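Local coordinates for protein 6-phospho-beta-glucosidase BglT (Thermotoga maritima, PDB 1UP7) that hydrolyses cellobiose 6'-phosphate to glucose 6-phosphate and glucose, as an NAD- and manganese-dependent family 4 glycosidase, at residues 129-140 with 155-163. Sequence-based numbering, arbitrary orientation.
Sequences VRKTSNATIVNF and LEYEKFIGL. With NAD (nicotinamide-adenine-dinucleotide), chain I.
Tyr157 lays the rim of its ring, at CD1, over one face of the Arg130 guanidinium, with the two planes 90° apart; along the guanidinium edge stand the carbonyls of Leu155 and Glu156. Arg130 NH1 and NH2 both hydrogen-bond Leu155 O end-on, NH1 at 3.0 Å, while NH2 makes a weak, bent hydrogen bond to Glu156 O. At the edge of the Tyr157 ring, in its plane, lie Arg130 NH2 and Ala135 O, the latter accepting a 2.6 Å hydrogen bond from Tyr157 OH; with CG anti to the backbone N (chi1 -170°) the ring reaches helix 109-131, where Arg130 CB meets Tyr157 CE1 at 3.4 Å. A leucine in place of Tyr157 would probably leave Ala135 O without this donor and Arg130 without its aromatic cover. Lys159 NZ donates a hydrogen bond to Asn134 O from above the carbonyl plane. Strands 136-139 and 160-162, 18° from parallel, belong to a beta-alpha-beta unit of the Rossmann-type domain, the second being one of the parallel sheet's two outermost strands within this chain. Four backbone bonds fix their register, from Ile137 N to Lys159 O (2.8 Å) through to Leu163 N to Asn139 O (2.9 Å). Phe160 packs obliquely on Ile137 CG2 and, through CZ, on Asn139 CB (3.5 Å). Leu163 CD2 abuts the Phe140 ring edge (3.8 Å to CE1), while Phe140 CD2 meets the NAD carboxamide oxygen O7N at 3.4 Å.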
ATOM      1  N   VAL A 129     -19.547 -26.168   8.555  1.00 18.25           N
ATOM      2  CA  VAL A 129     -18.329 -26.345   9.340  1.00 17.98           C
ATOM      3  C   VAL A 129     -18.198 -25.204  10.357  1.00 18.63           C
ATOM      4  O   VAL A 129     -18.028 -25.442  11.554  1.00 18.97           O
ATOM      5  CB  VAL A 129     -17.071 -26.446   8.433  1.00 18.19           C
ATOM      6  CG1 VAL A 129     -15.775 -26.299   9.246  1.00 16.08           C
ATOM      7  CG2 VAL A 129     -17.090 -27.744   7.610  1.00 16.48           C
ATOM      8  N   ARG A 130     -18.320 -23.972   9.883  1.00 19.03           N
ATOM      9  CA  ARG A 130     -18.222 -22.800  10.742  1.00 20.11           C
ATOM     10  C   ARG A 130     -19.245 -22.804  11.902  1.00 20.13           C
ATOM     11  O   ARG A 130     -18.935 -22.372  12.996  1.00 20.13           O
ATOM     12  CB  ARG A 130     -18.254 -21.535   9.865  1.00 20.38           C
ATOM     13  CG  ARG A 130     -19.286 -20.477  10.145  1.00 23.14           C
ATOM     14  CD  ARG A 130     -19.422 -19.429   8.992  1.00 25.39           C
ATOM     15  NE  ARG A 130     -18.298 -18.492   9.035  1.00 27.41           N
ATOM     16  CZ  ARG A 130     -17.762 -17.872   7.996  1.00 25.94           C
ATOM     17  NH1 ARG A 130     -18.249 -18.043   6.781  1.00 25.79           N
ATOM     18  NH2 ARG A 130     -16.728 -17.067   8.194  1.00 27.30           N
ATOM     19  N   LYS A 131     -20.440 -23.340  11.666  1.00 20.24           N
ATOM     20  CA  LYS A 131     -21.490 -23.328  12.697  1.00 20.61           C
ATOM     21  C   LYS A 131     -21.366 -24.506  13.664  1.00 20.35           C
ATOM     22  O   LYS A 131     -22.043 -24.532  14.670  1.00 20.41           O
ATOM     23  CB  LYS A 131     -22.891 -23.331  12.070  1.00 20.91           C
ATOM     24  CG  LYS A 131     -23.415 -21.930  11.741  1.00 23.91           C
ATOM     25  CD  LYS A 131     -24.146 -21.889  10.387  1.00 28.10           C
ATOM     26  CE  LYS A 131     -25.613 -21.405  10.521  1.00 31.93           C
ATOM     27  NZ  LYS A 131     -26.300 -21.151   9.187  1.00 33.57           N
ATOM     28  N   THR A 132     -20.508 -25.476  13.354  1.00 20.21           N
ATOM     29  CA  THR A 132     -20.315 -26.632  14.230  1.00 19.87           C
ATOM     30  C   THR A 132     -18.891 -26.699  14.801  1.00 20.41           C
ATOM     31  O   THR A 132     -18.612 -26.097  15.867  1.00 21.27           O
ATOM     32  CB  THR A 132     -20.713 -27.964  13.527  1.00 20.06           C
ATOM     33  OG1 THR A 132     -20.073 -28.060  12.249  1.00 20.44           O
ATOM     34  CG2 THR A 132     -22.203 -27.971  13.160  1.00 19.09           C
ATOM     35  N   SER A 133     -17.995 -27.393  14.106  1.00 20.09           N
ATOM     36  CA  SER A 133     -16.665 -27.701  14.627  1.00 20.19           C
ATOM     37  C   SER A 133     -15.660 -26.567  14.482  1.00 20.39           C
ATOM     38  O   SER A 133     -14.626 -26.553  15.137  1.00 20.25           O
ATOM     39  CB  SER A 133     -16.104 -28.929  13.902  1.00 20.51           C
ATOM     40  OG  SER A 133     -16.072 -28.744  12.476  1.00 20.23           O
ATOM     41  N   ASN A 134     -15.929 -25.640  13.576  1.00 20.91           N
ATOM     42  CA  ASN A 134     -14.899 -24.684  13.195  1.00 21.88           C
ATOM     43  C   ASN A 134     -13.535 -25.369  12.891  1.00 21.14           C
ATOM     44  O   ASN A 134     -12.478 -24.917  13.332  1.00 20.97           O
ATOM     45  CB  ASN A 134     -14.763 -23.596  14.277  1.00 22.92           C
ATOM     46  CG  ASN A 134     -14.817 -22.213  13.686  1.00 27.65           C
ATOM     47  OD1 ASN A 134     -13.767 -21.622  13.383  1.00 33.24           O
ATOM     48  ND2 ASN A 134     -16.045 -21.703  13.443  1.00 29.68           N
ATOM     49  N   ALA A 135     -13.594 -26.492  12.173  1.00 20.28           N
ATOM     50  CA  ALA A 135     -12.413 -27.239  11.768  1.00 19.37           C
ATOM     51  C   ALA A 135     -11.591 -26.452  10.754  1.00 18.85           C
ATOM     52  O   ALA A 135     -12.104 -25.532  10.104  1.00 18.45           O
ATOM     53  CB  ALA A 135     -12.843 -28.540  11.158  1.00 19.22           C
ATOM     54  N   THR A 136     -10.325 -26.844  10.607  1.00 18.18           N
ATOM     55  CA  THR A 136      -9.514 -26.407   9.492  1.00 17.45           C
ATOM     56  C   THR A 136      -9.936 -27.208   8.288  1.00 17.42           C
ATOM     57  O   THR A 136      -9.954 -28.435   8.320  1.00 17.46           O
ATOM     58  CB  THR A 136      -8.045 -26.633   9.793  1.00 16.91           C
ATOM     59  OG1 THR A 136      -7.652 -25.689  10.788  1.00 16.43           O
ATOM     60  CG2 THR A 136      -7.181 -26.293   8.565  1.00 16.36           C
ATOM     61  N   ILE A 137     -10.262 -26.516   7.209  1.00 17.42           N
ATOM     62  CA  ILE A 137     -10.559 -27.212   5.967  1.00 17.15           C
ATOM     63  C   ILE A 137      -9.327 -27.253   5.085  1.00 17.11           C
ATOM     64  O   ILE A 137      -8.727 -26.221   4.836  1.00 17.36           O
ATOM     65  CB  ILE A 137     -11.751 -26.577   5.218  1.00 16.31           C
ATOM     66  CG1 ILE A 137     -13.014 -26.612   6.071  1.00 15.48           C
ATOM     67  CG2 ILE A 137     -12.009 -27.329   3.894  1.00 16.37           C
ATOM     68  CD1 ILE A 137     -14.053 -25.525   5.713  1.00 14.27           C
ATOM     69  N   VAL A 138      -8.974 -28.452   4.624  1.00 17.15           N
ATOM     70  CA  VAL A 138      -7.914 -28.658   3.639  1.00 16.96           C
ATOM     71  C   VAL A 138      -8.526 -29.015   2.277  1.00 17.48           C
ATOM     72  O   VAL A 138      -9.190 -30.054   2.126  1.00 17.21           O
ATOM     73  CB  VAL A 138      -6.915 -29.712   4.115  1.00 16.66           C
ATOM     74  CG1 VAL A 138      -5.772 -29.858   3.112  1.00 14.90           C
ATOM     75  CG2 VAL A 138      -6.371 -29.309   5.508  1.00 16.17           C
ATOM     76  N   ASN A 139      -8.328 -28.143   1.294  1.00 17.69           N
ATOM     77  CA  ASN A 139      -9.040 -28.267   0.030  1.00 18.15           C
ATOM     78  C   ASN A 139      -8.230 -28.787  -1.144  1.00 18.87           C
ATOM     79  O   ASN A 139      -7.200 -28.197  -1.498  1.00 19.23           O
ATOM     80  CB  ASN A 139      -9.674 -26.937  -0.361  1.00 17.82           C
ATOM     81  CG  ASN A 139     -10.555 -27.065  -1.584  1.00 18.66           C
ATOM     82  OD1 ASN A 139     -11.696 -27.535  -1.485  1.00 18.54           O
ATOM     83  ND2 ASN A 139     -10.032 -26.681  -2.753  1.00 15.62           N
ATOM     84  N   PHE A 140      -8.705 -29.889  -1.737  1.00 19.10           N
ATOM     85  CA  PHE A 140      -8.217 -30.384  -3.038  1.00 19.50           C
ATOM     86  C   PHE A 140      -9.143 -30.030  -4.186  1.00 19.12           C
ATOM     87  O   PHE A 140      -8.707 -29.955  -5.319  1.00 20.02           O
ATOM     88  CB  PHE A 140      -8.131 -31.907  -3.088  1.00 19.98           C
ATOM     89  CG  PHE A 140      -7.274 -32.530  -2.024  1.00 23.39           C
ATOM     90  CD1 PHE A 140      -6.448 -31.772  -1.212  1.00 25.26           C
ATOM     91  CD2 PHE A 140      -7.332 -33.909  -1.816  1.00 26.94           C
ATOM     92  CE1 PHE A 140      -5.668 -32.362  -0.227  1.00 25.68           C
ATOM     93  CE2 PHE A 140      -6.543 -34.524  -0.818  1.00 28.90           C
ATOM     94  CZ  PHE A 140      -5.711 -33.739  -0.025  1.00 27.00           C
ATOM     95  N   LEU A 155     -16.392 -15.508   1.682  1.00 18.93           N
ATOM     96  CA  LEU A 155     -17.033 -16.127   2.865  1.00 18.81           C
ATOM     97  C   LEU A 155     -16.311 -15.766   4.165  1.00 19.35           C
ATOM     98  O   LEU A 155     -16.880 -15.881   5.239  1.00 19.12           O
ATOM     99  CB  LEU A 155     -17.159 -17.640   2.730  1.00 18.11           C
ATOM    100  CG  LEU A 155     -17.663 -18.161   1.371  1.00 19.19           C
ATOM    101  CD1 LEU A 155     -17.729 -19.662   1.444  1.00 17.96           C
ATOM    102  CD2 LEU A 155     -19.045 -17.575   0.949  1.00 16.29           C
ATOM    103  N   GLU A 156     -15.050 -15.325   4.062  1.00 20.05           N
ATOM    104  CA  GLU A 156     -14.286 -14.856   5.222  1.00 20.79           C
ATOM    105  C   GLU A 156     -14.210 -15.958   6.272  1.00 20.12           C
ATOM    106  O   GLU A 156     -14.437 -15.730   7.460  1.00 20.24           O
ATOM    107  CB  GLU A 156     -14.863 -13.521   5.799  1.00 21.48           C
ATOM    108  CG  GLU A 156     -14.810 -12.348   4.799  1.00 26.82           C
ATOM    109  CD  GLU A 156     -15.360 -11.024   5.340  1.00 32.83           C
ATOM    110  OE1 GLU A 156     -15.093 -10.666   6.499  1.00 36.48           O
ATOM    111  OE2 GLU A 156     -16.060 -10.306   4.598  1.00 37.08           O
ATOM    112  N   TYR A 157     -13.899 -17.163   5.822  1.00 19.55           N
ATOM    113  CA  TYR A 157     -13.582 -18.253   6.725  1.00 19.03           C
ATOM    114  C   TYR A 157     -12.078 -18.481   6.712  1.00 19.30           C
ATOM    115  O   TYR A 157     -11.530 -18.942   5.708  1.00 19.35           O
ATOM    116  CB  TYR A 157     -14.341 -19.512   6.306  1.00 18.29           C
ATOM    117  CG  TYR A 157     -14.250 -20.612   7.328  1.00 17.41           C
ATOM    118  CD1 TYR A 157     -15.008 -20.565   8.504  1.00 15.91           C
ATOM    119  CD2 TYR A 157     -13.386 -21.682   7.139  1.00 16.14           C
ATOM    120  CE1 TYR A 157     -14.923 -21.572   9.439  1.00 17.03           C
ATOM    121  CE2 TYR A 157     -13.294 -22.696   8.067  1.00 16.38           C
ATOM    122  CZ  TYR A 157     -14.049 -22.640   9.217  1.00 17.33           C
ATOM    123  OH  TYR A 157     -13.937 -23.650  10.151  1.00 17.48           O
ATOM    124  N   GLU A 158     -11.421 -18.138   7.814  1.00 19.66           N
ATOM    125  CA  GLU A 158      -9.967 -18.061   7.851  1.00 20.82           C
ATOM    126  C   GLU A 158      -9.269 -19.410   7.655  1.00 20.32           C
ATOM    127  O   GLU A 158      -8.296 -19.509   6.911  1.00 20.84           O
ATOM    128  CB  GLU A 158      -9.479 -17.420   9.156  1.00 21.11           C
ATOM    129  CG  GLU A 158      -7.953 -17.393   9.172  1.00 26.75           C
ATOM    130  CD  GLU A 158      -7.338 -16.557  10.278  1.00 34.30           C
ATOM    131  OE1 GLU A 158      -7.892 -16.526  11.419  1.00 34.72           O
ATOM    132  OE2 GLU A 158      -6.267 -15.951   9.989  1.00 38.19           O
ATOM    133  N   LYS A 159      -9.783 -20.446   8.304  1.00 20.25           N
ATOM    134  CA  LYS A 159      -9.151 -21.759   8.312  1.00 20.09           C
ATOM    135  C   LYS A 159      -9.542 -22.600   7.121  1.00 19.81           C
ATOM    136  O   LYS A 159     -10.059 -23.718   7.267  1.00 19.56           O
ATOM    137  CB  LYS A 159      -9.483 -22.495   9.604  1.00 21.14           C
ATOM    138  CG  LYS A 159      -8.703 -21.958  10.799  1.00 22.58           C
ATOM    139  CD  LYS A 159      -9.605 -21.552  11.880  1.00 26.37           C
ATOM    140  CE  LYS A 159      -9.595 -22.573  12.984  1.00 30.18           C
ATOM    141  NZ  LYS A 159     -10.388 -23.738  12.558  1.00 31.56           N
ATOM    142  N   PHE A 160      -9.273 -22.065   5.930  1.00 19.31           N
ATOM    143  CA  PHE A 160      -9.474 -22.795   4.701  1.00 18.67           C
ATOM    144  C   PHE A 160      -8.170 -22.734   3.927  1.00 19.28           C
ATOM    145  O   PHE A 160      -7.727 -21.654   3.477  1.00 19.52           O
ATOM    146  CB  PHE A 160     -10.604 -22.164   3.917  1.00 17.96           C
ATOM    147  CG  PHE A 160     -11.012 -22.936   2.680  1.00 18.48           C
ATOM    148  CD1 PHE A 160     -10.274 -22.820   1.476  1.00 16.84           C
ATOM    149  CD2 PHE A 160     -12.153 -23.752   2.692  1.00 16.92           C
ATOM    150  CE1 PHE A 160     -10.667 -23.499   0.330  1.00 16.68           C
ATOM    151  CE2 PHE A 160     -12.566 -24.452   1.514  1.00 15.79           C
ATOM    152  CZ  PHE A 160     -11.832 -24.326   0.351  1.00 16.11           C
ATOM    153  N   ILE A 161      -7.548 -23.899   3.782  1.00 18.82           N
ATOM    154  CA  ILE A 161      -6.245 -23.989   3.168  1.00 18.44           C
ATOM    155  C   ILE A 161      -6.336 -24.728   1.854  1.00 18.45           C
ATOM    156  O   ILE A 161      -6.669 -25.915   1.842  1.00 18.28           O
ATOM    157  CB  ILE A 161      -5.258 -24.705   4.117  1.00 18.35           C
ATOM    158  CG1 ILE A 161      -5.250 -24.026   5.484  1.00 18.07           C
ATOM    159  CG2 ILE A 161      -3.873 -24.740   3.504  1.00 15.80           C
ATOM    160  CD1 ILE A 161      -4.376 -24.778   6.552  1.00 16.37           C
ATOM    161  N   GLY A 162      -6.026 -24.029   0.767  1.00 18.34           N
ATOM    162  CA  GLY A 162      -6.060 -24.613  -0.561  1.00 18.64           C
ATOM    163  C   GLY A 162      -4.754 -25.315  -0.854  1.00 19.12           C
ATOM    164  O   GLY A 162      -3.660 -24.784  -0.599  1.00 19.29           O
ATOM    165  N   LEU A 163      -4.868 -26.517  -1.388  1.00 19.46           N
ATOM    166  CA  LEU A 163      -3.704 -27.336  -1.697  1.00 20.24           C
ATOM    167  C   LEU A 163      -3.738 -27.768  -3.142  1.00 20.65           C
ATOM    168  O   LEU A 163      -4.784 -27.798  -3.749  1.00 20.42           O
ATOM    169  CB  LEU A 163      -3.722 -28.576  -0.831  1.00 20.55           C
ATOM    170  CG  LEU A 163      -2.515 -28.889   0.006  1.00 21.81           C
ATOM    171  CD1 LEU A 163      -2.207 -27.710   0.901  1.00 21.44           C
ATOM    172  CD2 LEU A 163      -2.827 -30.124   0.807  1.00 21.20           C
TER
HETATM  173  PA  NAD I1416     -14.019 -37.877  -8.388  1.00 39.58           P
HETATM  174  O1A NAD I1416     -14.902 -37.733  -9.561  1.00 39.58           O
HETATM  175  O2A NAD I1416     -13.598 -39.322  -8.043  1.00 42.49           O
HETATM  176  O5B NAD I1416     -14.859 -37.222  -7.167  1.00 36.88           O
HETATM  177  C5B NAD I1416     -14.557 -37.577  -5.843  1.00 31.06           C
HETATM  178  C4B NAD I1416     -15.829 -37.950  -5.093  1.00 27.54           C
HETATM  179  O4B NAD I1416     -16.612 -36.789  -4.828  1.00 29.02           O
HETATM  180  C3B NAD I1416     -16.746 -38.926  -5.819  1.00 26.05           C
HETATM  181  O3B NAD I1416     -16.827 -40.110  -5.040  1.00 21.96           O
HETATM  182  C2B NAD I1416     -18.098 -38.214  -5.889  1.00 25.76           C
HETATM  183  O2B NAD I1416     -19.181 -39.092  -5.658  1.00 23.91           O
HETATM  184  C1B NAD I1416     -17.966 -37.241  -4.731  1.00 26.16           C
HETATM  185  N9A NAD I1416     -18.849 -36.080  -4.785  1.00 26.81           N
HETATM  186  C8A NAD I1416     -19.310 -35.366  -5.875  1.00 24.99           C
HETATM  187  N7A NAD I1416     -20.064 -34.358  -5.384  1.00 27.63           N
HETATM  188  C5A NAD I1416     -20.052 -34.376  -4.038  1.00 25.50           C
HETATM  189  C6A NAD I1416     -20.655 -33.599  -3.057  1.00 27.10           C
HETATM  190  N6A NAD I1416     -21.427 -32.561  -3.363  1.00 24.93           N
HETATM  191  N1A NAD I1416     -20.452 -33.920  -1.720  1.00 26.83           N
HETATM  192  C2A NAD I1416     -19.674 -35.010  -1.370  1.00 25.65           C
HETATM  193  N3A NAD I1416     -19.108 -35.788  -2.351  1.00 25.38           N
HETATM  194  C4A NAD I1416     -19.299 -35.473  -3.652  1.00 26.29           C
HETATM  195  O3  NAD I1416     -12.730 -36.965  -8.699  1.00 39.74           O
HETATM  196  PN  NAD I1416     -11.264 -37.046  -8.059  1.00 36.98           P
HETATM  197  O1N NAD I1416     -10.391 -37.302  -9.232  1.00 41.41           O
HETATM  198  O2N NAD I1416     -11.179 -37.896  -6.891  1.00 39.33           O
HETATM  199  O5D NAD I1416     -11.007 -35.574  -7.490  1.00 39.15           O
HETATM  200  C5D NAD I1416     -11.926 -34.846  -6.695  1.00 36.12           C
HETATM  201  C4D NAD I1416     -11.522 -33.364  -6.741  1.00 37.30           C
HETATM  202  O4D NAD I1416     -10.213 -33.130  -6.220  1.00 36.78           O
HETATM  203  C3D NAD I1416     -11.496 -32.821  -8.162  1.00 35.07           C
HETATM  204  O3D NAD I1416     -12.045 -31.540  -8.084  1.00 35.30           O
HETATM  205  C2D NAD I1416     -10.016 -32.759  -8.530  1.00 35.83           C
HETATM  206  O2D NAD I1416      -9.672 -31.757  -9.472  1.00 33.84           O
HETATM  207  C1D NAD I1416      -9.315 -32.598  -7.200  1.00 37.91           C
HETATM  208  N1N NAD I1416      -8.157 -33.492  -7.126  1.00 43.50           N
HETATM  209  C2N NAD I1416      -8.121 -34.308  -6.018  1.00 44.47           C
HETATM  210  C3N NAD I1416      -7.094 -35.197  -5.815  1.00 47.55           C
HETATM  211  C7N NAD I1416      -7.130 -36.075  -4.587  1.00 50.35           C
HETATM  212  O7N NAD I1416      -5.994 -36.298  -3.773  1.00 51.89           O
HETATM  213  N7N NAD I1416      -8.298 -36.649  -4.260  1.00 52.29           N
HETATM  214  C4N NAD I1416      -6.083 -35.243  -6.779  1.00 49.80           C
HETATM  215  C5N NAD I1416      -6.097 -34.412  -7.917  1.00 47.38           C
HETATM  216  C6N NAD I1416      -7.161 -33.524  -8.080  1.00 46.00           C